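Local coordinates for protein glycine oxidase (Bacillus cereus ATCC 14579, PDB 7CYX) that probably oxidises glycine with molecular oxygen to glyoxylate, hydrogen peroxide and ammonium, using a bound FAD, at residues A20-E25 with S344-A349; R26-A31 with D350-K355; S217-D222 with K325-C330; K229-A234 with K274-E279; V233-R238 with Y261-T266. One frame throughout, in Å; residues are numbered along the deposited sequence.

Interaction 1: A20-E25 with S344-A349; sequences AHFLAE and SGQYMA
Phe22 makes the largest single share of this helix-to-helix contact by laying its ring on the backbone of 344-349 at Gly345 and Gln346. Having no side chain, Gly345 lets the ring come down to the main chain, with Phe22 CD2 3.5 Å from Gly345 C and equally close to Gln346 N. That amide nitrogen sits over one ring face, displaced toward the rim, and the CB of Gln346 makes a CH-pi contact over the Phe22 ring, 4.3 Å from its centroid. Over the centre of the opposite face lies CD2 of the preceding His21, so the ring is held between its own helix and the other. Gln346 has CG anti to the backbone N (chi1 -161°), a setting that carries its extended chain past the ring until NE2 lies 4.0 Å from Phe22 CE1; amide and ring planes are turned 68° apart. One turn on, Ala349 CB fits between two residues of the first helix, 3.6 Å from Leu23 CD2 and 4.0 Å from Phe22 CB. With an alanine and a glycine at the interface, the short helix axes approach to 8.2 Å, inclined at 44°. Helix 14-25 follows the glycine-rich turn of the probable Rossmann-type FAD-binding motif; on its sheet side Leu23 meets Val7 of strand 5-10 and Val30 of strand 30-33, while Ser344 and Met348 of helix 341-352 rest on Cys330 of strand 327-331.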
# COMPACT_ATOMS: atom_id res chain seq x y z
N ALA A 20 -20.11 -5.01 4.16
CA ALA A 20 -20.29 -3.58 4.36
C ALA A 20 -20.21 -2.86 3.01
O ALA A 20 -21.03 -2.06 2.71
CB ALA A 20 -19.27 -3.06 5.34
N HIS A 21 -19.20 -3.21 2.20
CA HIS A 21 -18.96 -2.57 0.91
C HIS A 21 -20.19 -2.66 0.01
O HIS A 21 -20.66 -1.65 -0.46
CB HIS A 21 -17.76 -3.18 0.19
CG HIS A 21 -17.71 -2.85 -1.27
ND1 HIS A 21 -17.27 -1.62 -1.73
CD2 HIS A 21 -18.06 -3.55 -2.36
CE1 HIS A 21 -17.34 -1.59 -3.05
NE2 HIS A 21 -17.82 -2.77 -3.46
N PHE A 22 -20.67 -3.88 -0.27
CA PHE A 22 -21.73 -4.13 -1.24
C PHE A 22 -23.06 -3.50 -0.80
O PHE A 22 -23.77 -2.97 -1.65
CB PHE A 22 -21.90 -5.62 -1.52
CG PHE A 22 -20.78 -6.19 -2.35
CD1 PHE A 22 -20.77 -6.05 -3.73
CD2 PHE A 22 -19.70 -6.81 -1.74
CE1 PHE A 22 -19.72 -6.55 -4.49
CE2 PHE A 22 -18.64 -7.30 -2.50
CZ PHE A 22 -18.66 -7.18 -3.87
N LEU A 23 -23.39 -3.56 0.51
CA LEU A 23 -24.66 -3.00 1.05
C LEU A 23 -24.65 -1.48 0.94
O LEU A 23 -25.56 -0.90 0.35
CB LEU A 23 -24.83 -3.39 2.52
CG LEU A 23 -25.31 -4.81 2.81
CD1 LEU A 23 -25.40 -5.01 4.32
CD2 LEU A 23 -26.64 -5.13 2.15
N ALA A 24 -23.63 -0.84 1.52
CA ALA A 24 -23.48 0.63 1.53
C ALA A 24 -23.46 1.18 0.10
O ALA A 24 -23.98 2.25 -0.18
CB ALA A 24 -22.22 1.04 2.25
N GLU A 25 -22.80 0.46 -0.80
CA GLU A 25 -22.72 0.85 -2.19
C GLU A 25 -24.14 1.02 -2.78
O GLU A 25 -24.36 1.90 -3.59
CB GLU A 25 -21.94 -0.19 -2.99
CG GLU A 25 -21.10 0.40 -4.09
CD GLU A 25 -20.29 -0.63 -4.85
OE1 GLU A 25 -20.70 -1.82 -4.89
OE2 GLU A 25 -19.24 -0.24 -5.39
N SER A 344 -19.07 -13.51 -1.43
CA SER A 344 -19.80 -13.58 -0.15
C SER A 344 -20.57 -12.28 0.12
O SER A 344 -21.72 -12.30 0.57
CB SER A 344 -18.87 -13.91 1.00
OG SER A 344 -18.30 -15.19 0.82
N GLY A 345 -19.90 -11.15 -0.11
CA GLY A 345 -20.50 -9.84 0.09
C GLY A 345 -21.65 -9.60 -0.87
O GLY A 345 -22.73 -9.12 -0.47
N GLN A 346 -21.39 -9.90 -2.15
CA GLN A 346 -22.36 -9.71 -3.21
C GLN A 346 -23.61 -10.51 -2.84
O GLN A 346 -24.72 -9.96 -2.81
CB GLN A 346 -21.76 -10.14 -4.55
CG GLN A 346 -22.48 -9.57 -5.76
CD GLN A 346 -21.68 -9.75 -7.02
OE1 GLN A 346 -21.47 -10.86 -7.48
NE2 GLN A 346 -21.23 -8.64 -7.59
N TYR A 347 -23.40 -11.79 -2.48
CA TYR A 347 -24.49 -12.71 -2.19
C TYR A 347 -25.31 -12.22 -1.01
O TYR A 347 -26.55 -12.19 -1.06
CB TYR A 347 -23.99 -14.12 -1.86
CG TYR A 347 -25.08 -15.01 -1.33
CD1 TYR A 347 -25.99 -15.61 -2.19
CD2 TYR A 347 -25.27 -15.21 0.04
CE1 TYR A 347 -27.01 -16.41 -1.71
CE2 TYR A 347 -26.28 -16.02 0.53
CZ TYR A 347 -27.16 -16.62 -0.36
OH TYR A 347 -28.17 -17.43 0.07
N MET A 348 -24.61 -11.86 0.07
CA MET A 348 -25.26 -11.47 1.29
C MET A 348 -26.13 -10.23 1.00
O MET A 348 -27.27 -10.16 1.42
CB MET A 348 -24.23 -11.20 2.39
CG MET A 348 -24.54 -11.86 3.73
SD MET A 348 -24.96 -13.64 3.74
CE MET A 348 -23.64 -14.28 2.72
N ALA A 349 -25.61 -9.27 0.24
CA ALA A 349 -26.38 -8.06 -0.04
C ALA A 349 -27.60 -8.38 -0.92
O ALA A 349 -28.69 -7.87 -0.66
CB ALA A 349 -25.50 -7.00 -0.66

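Interaction 2: R26-A31 with D350-K355; sequences RGHKVA and DLIEGK
Arg26 and His28 both turn the edges of their flat groups to the acids of 350-355. The Arg26 guanidinium grips Asp350 end-on with two nitrogens sharing one oxygen: OD1 is 2.7 Å from NH1 and 2.9 Å from NH2, both bonds near the guanidinium plane. Arg26 NH1 also reaches Glu353 OE1 at 3.1 Å, meeting that carboxylate from above its plane. The other Glu353 oxygen, OE2, accepts from His28 NE2 at 2.8 Å, almost exactly in the ring plane and fairly straight (160°). Glu353 thus bridges arginine and histidine, and Lys355 NZ adds a salt bridge to its OE1, probably offsetting the gathered negative charge. Both segments hold a helix end: Gly27 and Gly354, of positive phi, are each the C-prime residue of a Schellman motif. This surface network thereby ties the C-terminus of helix 14-25 to that of helix 341-352, just before strand 30-33 enters the sheet, while Ile352 packs inward on Leu23 and on Val205 of strand 203-206.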
# COMPACT_ATOMS: atom_id res chain seq x y z
N ARG A 26 -25.07 0.15 -2.34
CA ARG A 26 -26.47 0.09 -2.80
C ARG A 26 -27.37 0.97 -1.93
O ARG A 26 -28.59 0.81 -1.97
CB ARG A 26 -26.97 -1.36 -2.77
CG ARG A 26 -26.40 -2.28 -3.85
CD ARG A 26 -26.73 -3.75 -3.56
NE ARG A 26 -25.94 -4.71 -4.30
CZ ARG A 26 -26.23 -6.01 -4.44
NH1 ARG A 26 -27.35 -6.50 -3.92
NH2 ARG A 26 -25.39 -6.82 -5.07
N GLY A 27 -26.79 1.85 -1.10
CA GLY A 27 -27.54 2.89 -0.37
C GLY A 27 -28.12 2.45 0.98
O GLY A 27 -28.99 3.16 1.52
N HIS A 28 -27.66 1.32 1.53
CA HIS A 28 -28.10 0.85 2.86
C HIS A 28 -27.26 1.51 3.94
O HIS A 28 -26.06 1.59 3.78
CB HIS A 28 -27.94 -0.66 3.01
CG HIS A 28 -28.81 -1.48 2.12
ND1 HIS A 28 -29.92 -2.13 2.59
CD2 HIS A 28 -28.71 -1.78 0.81
CE1 HIS A 28 -30.48 -2.79 1.61
NE2 HIS A 28 -29.76 -2.60 0.50
N LYS A 29 -27.88 1.96 5.04
CA LYS A 29 -27.15 2.57 6.14
C LYS A 29 -26.61 1.46 7.05
O LYS A 29 -27.37 0.73 7.69
CB LYS A 29 -28.01 3.64 6.83
CG LYS A 29 -28.41 4.81 5.93
CD LYS A 29 -27.51 5.04 4.70
CE LYS A 29 -28.04 6.07 3.71
NZ LYS A 29 -27.44 7.40 3.94
N VAL A 30 -25.29 1.33 7.06
CA VAL A 30 -24.64 0.14 7.59
C VAL A 30 -23.64 0.58 8.67
O VAL A 30 -23.09 1.69 8.62
CB VAL A 30 -23.96 -0.70 6.49
CG1 VAL A 30 -24.97 -1.29 5.53
CG2 VAL A 30 -22.91 0.05 5.73
N ALA A 31 -23.48 -0.31 9.66
CA ALA A 31 -22.53 -0.14 10.72
C ALA A 31 -21.70 -1.42 10.86
O ALA A 31 -22.25 -2.51 10.89
CB ALA A 31 -23.24 0.21 11.99
N ASP A 350 -27.42 -9.26 -1.92
CA ASP A 350 -28.54 -9.75 -2.75
C ASP A 350 -29.62 -10.35 -1.85
O ASP A 350 -30.80 -10.00 -1.97
CB ASP A 350 -28.06 -10.75 -3.80
CG ASP A 350 -27.47 -10.16 -5.07
OD1 ASP A 350 -27.43 -8.91 -5.21
OD2 ASP A 350 -27.06 -10.97 -5.94
N LEU A 351 -29.20 -11.22 -0.92
CA LEU A 351 -30.10 -11.91 -0.01
C LEU A 351 -30.79 -10.92 0.94
O LEU A 351 -31.95 -11.09 1.31
CB LEU A 351 -29.30 -12.93 0.80
CG LEU A 351 -30.06 -13.60 1.93
CD1 LEU A 351 -31.27 -14.36 1.38
CD2 LEU A 351 -29.15 -14.54 2.71
N ILE A 352 -30.04 -9.93 1.41
CA ILE A 352 -30.62 -8.95 2.32
C ILE A 352 -31.69 -8.13 1.57
O ILE A 352 -32.65 -7.72 2.18
CB ILE A 352 -29.52 -8.08 2.95
CG1 ILE A 352 -28.73 -8.89 3.99
CG2 ILE A 352 -30.10 -6.80 3.53
CD1 ILE A 352 -27.45 -8.24 4.49
N GLU A 353 -31.48 -7.89 0.27
CA GLU A 353 -32.39 -7.08 -0.59
C GLU A 353 -33.48 -7.95 -1.25
O GLU A 353 -34.13 -7.51 -2.19
CB GLU A 353 -31.62 -6.41 -1.73
CG GLU A 353 -30.78 -5.22 -1.31
CD GLU A 353 -30.21 -4.41 -2.47
OE1 GLU A 353 -30.04 -4.98 -3.58
OE2 GLU A 353 -29.92 -3.21 -2.26
N GLY A 354 -33.62 -9.21 -0.83
CA GLY A 354 -34.61 -10.12 -1.39
C GLY A 354 -34.34 -10.50 -2.84
O GLY A 354 -35.19 -11.13 -3.46
N LYS A 355 -33.17 -10.16 -3.38
CA LYS A 355 -32.88 -10.39 -4.81
C LYS A 355 -32.44 -11.83 -5.06
O LYS A 355 -32.37 -12.25 -6.22
CB LYS A 355 -31.82 -9.41 -5.34
CG LYS A 355 -32.26 -7.96 -5.43
CD LYS A 355 -31.25 -7.02 -6.07
CE LYS A 355 -31.73 -5.58 -6.09
NZ LYS A 355 -30.73 -4.67 -6.71

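Interaction 3: S217-D222 with K325-C330; sequences SYFHRD and KGLYAC
Phe219 reaches from its loop to strand 327-331 and meets it mainly at Leu327 and Ala329. Its CB stands back from the strand, but with CG anti to the carbonyl carbon (chi1 -74°) the ring swings across, and contact grows toward its far end. Phe219 CD1 comes within 3.9 Å of Leu327 CD1. Phe219 CE1 is wedged deeper, 3.4 Å from Leu327 CD1 and 3.9 Å from Ala329 CB. At the tip, Phe219 CZ lies 3.7 Å from Leu327 O and has the carbonyl carbon of Tyr328 at the ring edge, so the end of the phenyl group meets main chain as well as methyls. Leu327 comes from the opposite direction, and its CD1 is shared: Tyr218 CB touches it at 4.0 Å before the tyrosine ring turns off toward Ile182 and Ile184 of strand 179-184. Flanking the phenylalanine are the rings of Trp223, nearly parallel to it, and His321, strongly inclined. The alternation of a strand explains the division of labour: Leu327 and Ala329 point to this loop, whereas Tyr328 points away, against Leu351 and Ile352 of helix 341-352. A largely parallel sheet with helices on one face and further strands and loops on the other is consistent with the Rossmann-type FAD-binding domain of the DAO family, in which strand 327-331 runs parallel to its neighbour 203-206.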
# COMPACT_ATOMS: atom_id res chain seq x y z
N SER A 217 -25.51 -19.56 17.95
CA SER A 217 -26.42 -20.32 18.84
C SER A 217 -27.88 -19.99 18.51
O SER A 217 -28.69 -20.89 18.57
CB SER A 217 -26.13 -20.02 20.27
OG SER A 217 -25.06 -20.83 20.70
N TYR A 218 -28.18 -18.75 18.13
CA TYR A 218 -29.54 -18.36 17.70
C TYR A 218 -29.99 -19.29 16.57
O TYR A 218 -31.14 -19.68 16.59
CB TYR A 218 -29.62 -16.86 17.39
CG TYR A 218 -29.50 -15.99 18.61
CD1 TYR A 218 -30.56 -15.80 19.47
CD2 TYR A 218 -28.31 -15.37 18.91
CE1 TYR A 218 -30.44 -15.01 20.60
CE2 TYR A 218 -28.17 -14.57 20.03
CZ TYR A 218 -29.24 -14.39 20.88
OH TYR A 218 -29.09 -13.62 21.98
N PHE A 219 -29.13 -19.59 15.60
CA PHE A 219 -29.47 -20.57 14.55
C PHE A 219 -29.57 -21.96 15.18
O PHE A 219 -30.64 -22.55 15.09
CB PHE A 219 -28.41 -20.56 13.46
CG PHE A 219 -28.47 -19.35 12.58
CD1 PHE A 219 -27.88 -18.17 12.95
CD2 PHE A 219 -29.16 -19.39 11.38
CE1 PHE A 219 -27.94 -17.06 12.14
CE2 PHE A 219 -29.20 -18.28 10.56
CZ PHE A 219 -28.61 -17.11 10.95
N HIS A 220 -28.48 -22.45 15.78
CA HIS A 220 -28.42 -23.78 16.43
C HIS A 220 -27.14 -23.94 17.26
O HIS A 220 -26.10 -23.45 16.85
CB HIS A 220 -28.49 -24.91 15.40
CG HIS A 220 -28.83 -26.23 16.01
ND1 HIS A 220 -27.88 -27.13 16.36
CD2 HIS A 220 -30.01 -26.78 16.33
CE1 HIS A 220 -28.44 -28.19 16.88
NE2 HIS A 220 -29.74 -28.00 16.87
N ARG A 221 -27.25 -24.67 18.37
CA ARG A 221 -26.19 -24.99 19.35
C ARG A 221 -24.96 -25.60 18.68
O ARG A 221 -23.85 -25.28 19.10
CB ARG A 221 -26.79 -26.02 20.32
CG ARG A 221 -26.00 -26.27 21.59
CD ARG A 221 -26.75 -27.23 22.48
NE ARG A 221 -27.64 -26.56 23.41
CZ ARG A 221 -28.93 -26.31 23.19
NH1 ARG A 221 -29.66 -27.15 22.48
NH2 ARG A 221 -29.49 -25.22 23.68
N ASP A 222 -25.16 -26.46 17.68
CA ASP A 222 -24.04 -27.16 16.99
C ASP A 222 -23.47 -26.30 15.87
O ASP A 222 -22.50 -26.71 15.27
CB ASP A 222 -24.49 -28.52 16.48
CG ASP A 222 -24.72 -29.52 17.60
OD1 ASP A 222 -24.33 -29.22 18.73
OD2 ASP A 222 -25.30 -30.56 17.32
N LYS A 325 -36.35 -12.72 12.07
CA LYS A 325 -36.25 -11.94 10.85
C LYS A 325 -35.13 -10.91 11.02
O LYS A 325 -35.03 -10.26 12.07
CB LYS A 325 -37.59 -11.29 10.49
CG LYS A 325 -37.59 -10.47 9.20
CD LYS A 325 -37.34 -11.28 7.93
CE LYS A 325 -37.06 -10.42 6.72
NZ LYS A 325 -35.71 -9.81 6.78
N GLY A 326 -34.29 -10.81 9.99
CA GLY A 326 -33.20 -9.85 9.93
C GLY A 326 -31.91 -10.38 10.52
O GLY A 326 -30.95 -9.61 10.65
N LEU A 327 -31.87 -11.67 10.90
CA LEU A 327 -30.67 -12.25 11.51
C LEU A 327 -29.96 -13.10 10.44
O LEU A 327 -30.50 -14.08 9.93
CB LEU A 327 -31.11 -13.07 12.73
CG LEU A 327 -30.08 -13.39 13.82
CD1 LEU A 327 -29.82 -14.89 13.88
CD2 LEU A 327 -28.77 -12.63 13.67
N TYR A 328 -28.75 -12.67 10.09
CA TYR A 328 -27.98 -13.25 9.03
C TYR A 328 -26.65 -13.74 9.62
O TYR A 328 -26.24 -13.29 10.68
CB TYR A 328 -27.76 -12.25 7.89
CG TYR A 328 -29.02 -11.72 7.24
CD1 TYR A 328 -29.68 -10.64 7.79
CD2 TYR A 328 -29.54 -12.27 6.08
CE1 TYR A 328 -30.85 -10.15 7.25
CE2 TYR A 328 -30.71 -11.78 5.51
CZ TYR A 328 -31.36 -10.71 6.10
OH TYR A 328 -32.50 -10.15 5.58
N ALA A 329 -25.97 -14.61 8.85
CA ALA A 329 -24.69 -15.21 9.20
C ALA A 329 -23.81 -15.28 7.95
O ALA A 329 -24.34 -15.53 6.87
CB ALA A 329 -24.90 -16.60 9.77
N CYS A 330 -22.50 -15.10 8.14
CA CYS A 330 -21.51 -15.14 7.07
C CYS A 330 -20.11 -15.31 7.68
O CYS A 330 -19.36 -14.36 7.77
CB CYS A 330 -21.63 -13.89 6.18
SG CYS A 330 -20.77 -14.04 4.59

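Interaction 4: K229-A234 with K274-E279; sequences KGEVVA and KTVQPE
Lys229 and Glu231, two residues apart on one strand and pointing the same way, grasp the chain of 274-279 as it turns into a helix. The ammonium group donates twice: Lys229 NZ is 2.7 Å from Thr275 O and 2.9 Å from Gln277 OE1, the latter bond lying in the carbonyl plane on a lone pair. Lys229 gets there by a fully extended chain, its CG anti to the backbone N (chi1 154°). Glu231 OE2 accepts from the backbone Gln277 N at 2.8 Å (163°), a nearly straight bond to the residue at the N-cap position, while the methyls of Val276 slide past the glutamate chain, Val276 CG1 coming within 4.1 Å of Glu231 CG. Two acceptors, Glu231 OE2 and Gln277 OE1, are left only 3.4 Å apart, a closeness that the lysine charge probably eases. The second shell fixes these partners. Gln277 NE2 bonds to Thr275 OG1 at 3.0 Å, bending the glutamine back over its own segment and setting the direction of its OE1; that hydroxyl is also bonded to Asn273. The other carboxylate oxygen of Glu231 is held by Lys268, Thr266 and Ser280. Strand 225-236 runs here between 260-269 and 299-311, with helix 278-291 starting beside it; Val276 leans on Thr303 of strand 299-311, and Val232, pointing away from this junction, touches the FAD.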
# COMPACT_ATOMS: atom_id res chain seq x y z
N LYS A 229 -4.91 -22.15 14.08
CA LYS A 229 -3.83 -21.21 14.17
C LYS A 229 -2.87 -21.52 13.02
O LYS A 229 -2.66 -22.66 12.70
CB LYS A 229 -3.16 -21.28 15.55
CG LYS A 229 -1.70 -20.83 15.59
CD LYS A 229 -1.11 -20.93 16.99
CE LYS A 229 0.25 -20.28 17.11
NZ LYS A 229 0.81 -20.41 18.48
N GLY A 230 -2.34 -20.48 12.38
CA GLY A 230 -1.29 -20.64 11.36
C GLY A 230 -0.21 -19.61 11.54
O GLY A 230 -0.53 -18.43 11.74
N GLU A 231 1.05 -20.07 11.51
CA GLU A 231 2.22 -19.26 11.73
C GLU A 231 2.88 -19.05 10.38
O GLU A 231 2.97 -20.00 9.61
CB GLU A 231 3.22 -19.93 12.67
CG GLU A 231 2.83 -19.87 14.13
CD GLU A 231 3.24 -21.09 14.94
OE1 GLU A 231 2.84 -22.20 14.54
OE2 GLU A 231 3.97 -20.91 15.95
N VAL A 232 3.32 -17.81 10.12
CA VAL A 232 3.96 -17.48 8.87
C VAL A 232 5.15 -16.54 9.12
O VAL A 232 5.24 -15.84 10.12
CB VAL A 232 2.97 -16.95 7.82
CG1 VAL A 232 1.54 -16.90 8.32
CG2 VAL A 232 3.40 -15.63 7.21
N VAL A 233 6.09 -16.59 8.16
CA VAL A 233 7.36 -15.88 8.18
C VAL A 233 7.42 -15.01 6.92
O VAL A 233 6.87 -15.37 5.89
CB VAL A 233 8.52 -16.89 8.23
CG1 VAL A 233 9.79 -16.33 7.63
CG2 VAL A 233 8.76 -17.40 9.64
N ALA A 234 8.11 -13.87 7.03
CA ALA A 234 8.29 -12.96 5.89
C ALA A 234 9.75 -12.54 5.80
O ALA A 234 10.37 -12.21 6.82
CB ALA A 234 7.40 -11.74 6.04
N LYS A 274 -1.80 -16.43 19.58
CA LYS A 274 -1.19 -15.70 18.45
C LYS A 274 0.35 -15.56 18.58
O LYS A 274 0.92 -14.81 17.82
CB LYS A 274 -1.76 -14.29 18.33
CG LYS A 274 -3.28 -14.13 18.36
CD LYS A 274 -3.97 -13.89 17.02
CE LYS A 274 -3.39 -12.77 16.18
NZ LYS A 274 -4.22 -11.54 16.23
N THR A 275 1.00 -16.24 19.54
CA THR A 275 2.48 -16.34 19.61
C THR A 275 2.99 -17.31 18.54
O THR A 275 2.28 -18.18 18.13
CB THR A 275 2.99 -16.87 20.97
OG1 THR A 275 2.55 -18.23 21.18
CG2 THR A 275 2.55 -16.04 22.16
N VAL A 276 4.29 -17.22 18.22
CA VAL A 276 4.94 -18.04 17.25
C VAL A 276 6.02 -18.85 17.97
O VAL A 276 6.91 -18.29 18.59
CB VAL A 276 5.56 -17.16 16.13
CG1 VAL A 276 6.34 -17.98 15.11
CG2 VAL A 276 4.51 -16.30 15.43
N GLN A 277 5.94 -20.18 17.84
CA GLN A 277 6.91 -21.07 18.46
C GLN A 277 8.14 -21.15 17.57
O GLN A 277 8.02 -21.16 16.35
CB GLN A 277 6.31 -22.46 18.69
CG GLN A 277 5.45 -22.53 19.92
CD GLN A 277 4.36 -21.49 19.91
OE1 GLN A 277 3.37 -21.63 19.20
NE2 GLN A 277 4.54 -20.45 20.71
N PRO A 278 9.35 -21.13 18.15
CA PRO A 278 10.57 -21.32 17.37
C PRO A 278 10.52 -22.48 16.36
O PRO A 278 10.92 -22.28 15.22
CB PRO A 278 11.58 -21.59 18.50
CG PRO A 278 11.15 -20.63 19.57
CD PRO A 278 9.65 -20.78 19.55
N GLU A 279 10.08 -23.65 16.82
CA GLU A 279 10.04 -24.89 16.04
C GLU A 279 9.30 -24.65 14.72
O GLU A 279 9.71 -25.17 13.70
CB GLU A 279 9.37 -25.99 16.88
CG GLU A 279 8.99 -27.26 16.13
CD GLU A 279 8.60 -28.43 17.04
OE1 GLU A 279 9.35 -29.43 17.07
OE2 GLU A 279 7.53 -28.35 17.73

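Interaction 5: V233-R238 with Y261-T266; sequences VAVRSR and YVIGAT
Val233 and Val235 pair with Ile263 and Tyr261 in an antiparallel part of the large mixed sheet, strands 225-236 and 260-269 being neighbours; the axes of 233-236 and 261-264 approach to 4.7 Å. Both are hydrogen-bonded pairs, so four backbone bonds of 2.7 to 2.9 Å tie Val233 to Ile263 and Val235 to Tyr261, N to O in each direction. The face carrying these four side chains is the tightly packed one. Val235 CG2 lies 3.8 Å from Tyr261 CB and 4.3 Å from Ile263 CD1; with CG1 anti to the carbonyl carbon (chi1 -56°), CG2 is left between the backbone N and the carbonyl carbon, over the neighbouring strand. On this face Ile263 also meets Ile284 and Ala288 of helix 278-291. Packing across the pair is looser on the reverse face, where Ala234 and Val262 form a non-hydrogen-bonded pair with Ala234 CB and Val262 CG2 4.4 Å apart. It also thins at both ends. Beyond the paired residues Ser237 still touches the Tyr261 ring, whose hydroxyl is bonded to Leu241 N, but Arg238 is poorly ordered, its modelled guanidinium lying between Glu299 and Glu175 of the second subunit. At the far end the other strand is interrupted near a cis peptide before Ala265, which touches the FAD. Between the bonded pairs, the CA of Ala234 makes a CA-H...O contact with Tyr261 O at 3.2 Å.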
# COMPACT_ATOMS: atom_id res chain seq x y z
N VAL A 233 6.09 -16.59 8.16
CA VAL A 233 7.36 -15.88 8.18
C VAL A 233 7.42 -15.01 6.92
O VAL A 233 6.87 -15.37 5.89
CB VAL A 233 8.52 -16.89 8.23
CG1 VAL A 233 9.79 -16.33 7.63
CG2 VAL A 233 8.76 -17.40 9.64
N ALA A 234 8.11 -13.87 7.03
CA ALA A 234 8.29 -12.96 5.89
C ALA A 234 9.75 -12.54 5.80
O ALA A 234 10.37 -12.21 6.82
CB ALA A 234 7.40 -11.74 6.04
N VAL A 235 10.30 -12.54 4.59
CA VAL A 235 11.62 -12.04 4.37
C VAL A 235 11.59 -11.04 3.21
O VAL A 235 10.69 -11.04 2.40
CB VAL A 235 12.60 -13.19 4.10
CG1 VAL A 235 12.57 -14.21 5.23
CG2 VAL A 235 12.33 -13.85 2.76
N ARG A 236 12.60 -10.17 3.18
CA ARG A 236 12.81 -9.22 2.11
C ARG A 236 14.01 -9.69 1.29
O ARG A 236 14.89 -10.33 1.83
CB ARG A 236 13.06 -7.83 2.69
CG ARG A 236 11.94 -7.31 3.59
CD ARG A 236 11.14 -6.24 2.88
NE ARG A 236 9.87 -5.92 3.52
CZ ARG A 236 8.91 -5.21 2.93
NH1 ARG A 236 9.08 -4.75 1.69
NH2 ARG A 236 7.78 -4.94 3.57
N SER A 237 14.06 -9.35 0.01
CA SER A 237 15.23 -9.65 -0.81
C SER A 237 15.39 -8.57 -1.89
O SER A 237 14.43 -8.03 -2.40
CB SER A 237 15.13 -11.01 -1.42
OG SER A 237 15.98 -11.12 -2.55
N ARG A 238 16.64 -8.27 -2.23
CA ARG A 238 16.90 -7.34 -3.32
C ARG A 238 16.91 -8.09 -4.66
O ARG A 238 17.00 -7.46 -5.70
CB ARG A 238 18.19 -6.57 -3.05
CG ARG A 238 17.97 -5.24 -2.34
CD ARG A 238 18.31 -5.25 -0.86
NE ARG A 238 19.73 -4.95 -0.66
CZ ARG A 238 20.26 -4.57 0.50
NH1 ARG A 238 19.50 -4.49 1.58
NH2 ARG A 238 21.55 -4.29 0.57
N TYR A 261 8.89 -11.54 0.48
CA TYR A 261 8.54 -12.99 0.32
C TYR A 261 7.86 -13.48 1.60
O TYR A 261 8.42 -13.35 2.70
CB TYR A 261 9.79 -13.79 -0.10
CG TYR A 261 10.30 -13.30 -1.42
CD1 TYR A 261 11.10 -12.18 -1.48
CD2 TYR A 261 9.83 -13.82 -2.62
CE1 TYR A 261 11.50 -11.63 -2.68
CE2 TYR A 261 10.23 -13.29 -3.84
CZ TYR A 261 11.06 -12.18 -3.86
OH TYR A 261 11.47 -11.62 -5.03
N VAL A 262 6.64 -14.01 1.44
CA VAL A 262 5.82 -14.50 2.55
C VAL A 262 5.71 -16.02 2.44
O VAL A 262 5.36 -16.53 1.37
CB VAL A 262 4.43 -13.84 2.56
CG1 VAL A 262 3.51 -14.44 3.61
CG2 VAL A 262 4.52 -12.34 2.77
N ILE A 263 5.98 -16.72 3.56
CA ILE A 263 6.25 -18.15 3.59
C ILE A 263 5.53 -18.79 4.78
O ILE A 263 5.77 -18.42 5.92
CB ILE A 263 7.76 -18.42 3.72
CG1 ILE A 263 8.61 -17.55 2.80
CG2 ILE A 263 8.05 -19.90 3.52
CD1 ILE A 263 10.04 -17.41 3.26
N GLY A 264 4.72 -19.80 4.50
CA GLY A 264 3.89 -20.46 5.50
C GLY A 264 3.22 -21.71 4.93
O GLY A 264 3.50 -22.09 3.80
N ALA A 265 2.36 -22.37 5.70
CA ALA A 265 1.97 -21.95 7.03
C ALA A 265 1.62 -23.20 7.86
O ALA A 265 1.05 -24.15 7.33
CB ALA A 265 0.80 -21.01 6.91
N THR A 266 1.97 -23.18 9.15
CA THR A 266 1.67 -24.28 10.05
C THR A 266 0.16 -24.34 10.29
O THR A 266 -0.57 -23.38 10.05
CB THR A 266 2.33 -24.16 11.42
OG1 THR A 266 1.85 -22.97 12.08
CG2 THR A 266 3.83 -24.18 11.32

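Overall arrangement
The contacts fall into two groups, 1 to 3 and 4 with 5; interactions 1 and 2 lie across the chain's centre from 4 and 5. Interactions 1 and 2, whose centres are 7 Å apart, both use helix 341-352 and continue one another from helix 14-25 into strand 30-33; interaction 3, about 18 Å from each, joins them through strand 327-331, preceding that helix. Interactions 4 and 5 share Val233 and Ala234 and lie 12 Å apart, centre to centre, more than 30 Å from the others. Along the chain they nest within interaction 3, itself nested within 1 and 2. Elements near both chain ends, with strands 172-174 and 203-206 between, thus form the probable Rossmann-type part, while much of the rest builds the large sheet.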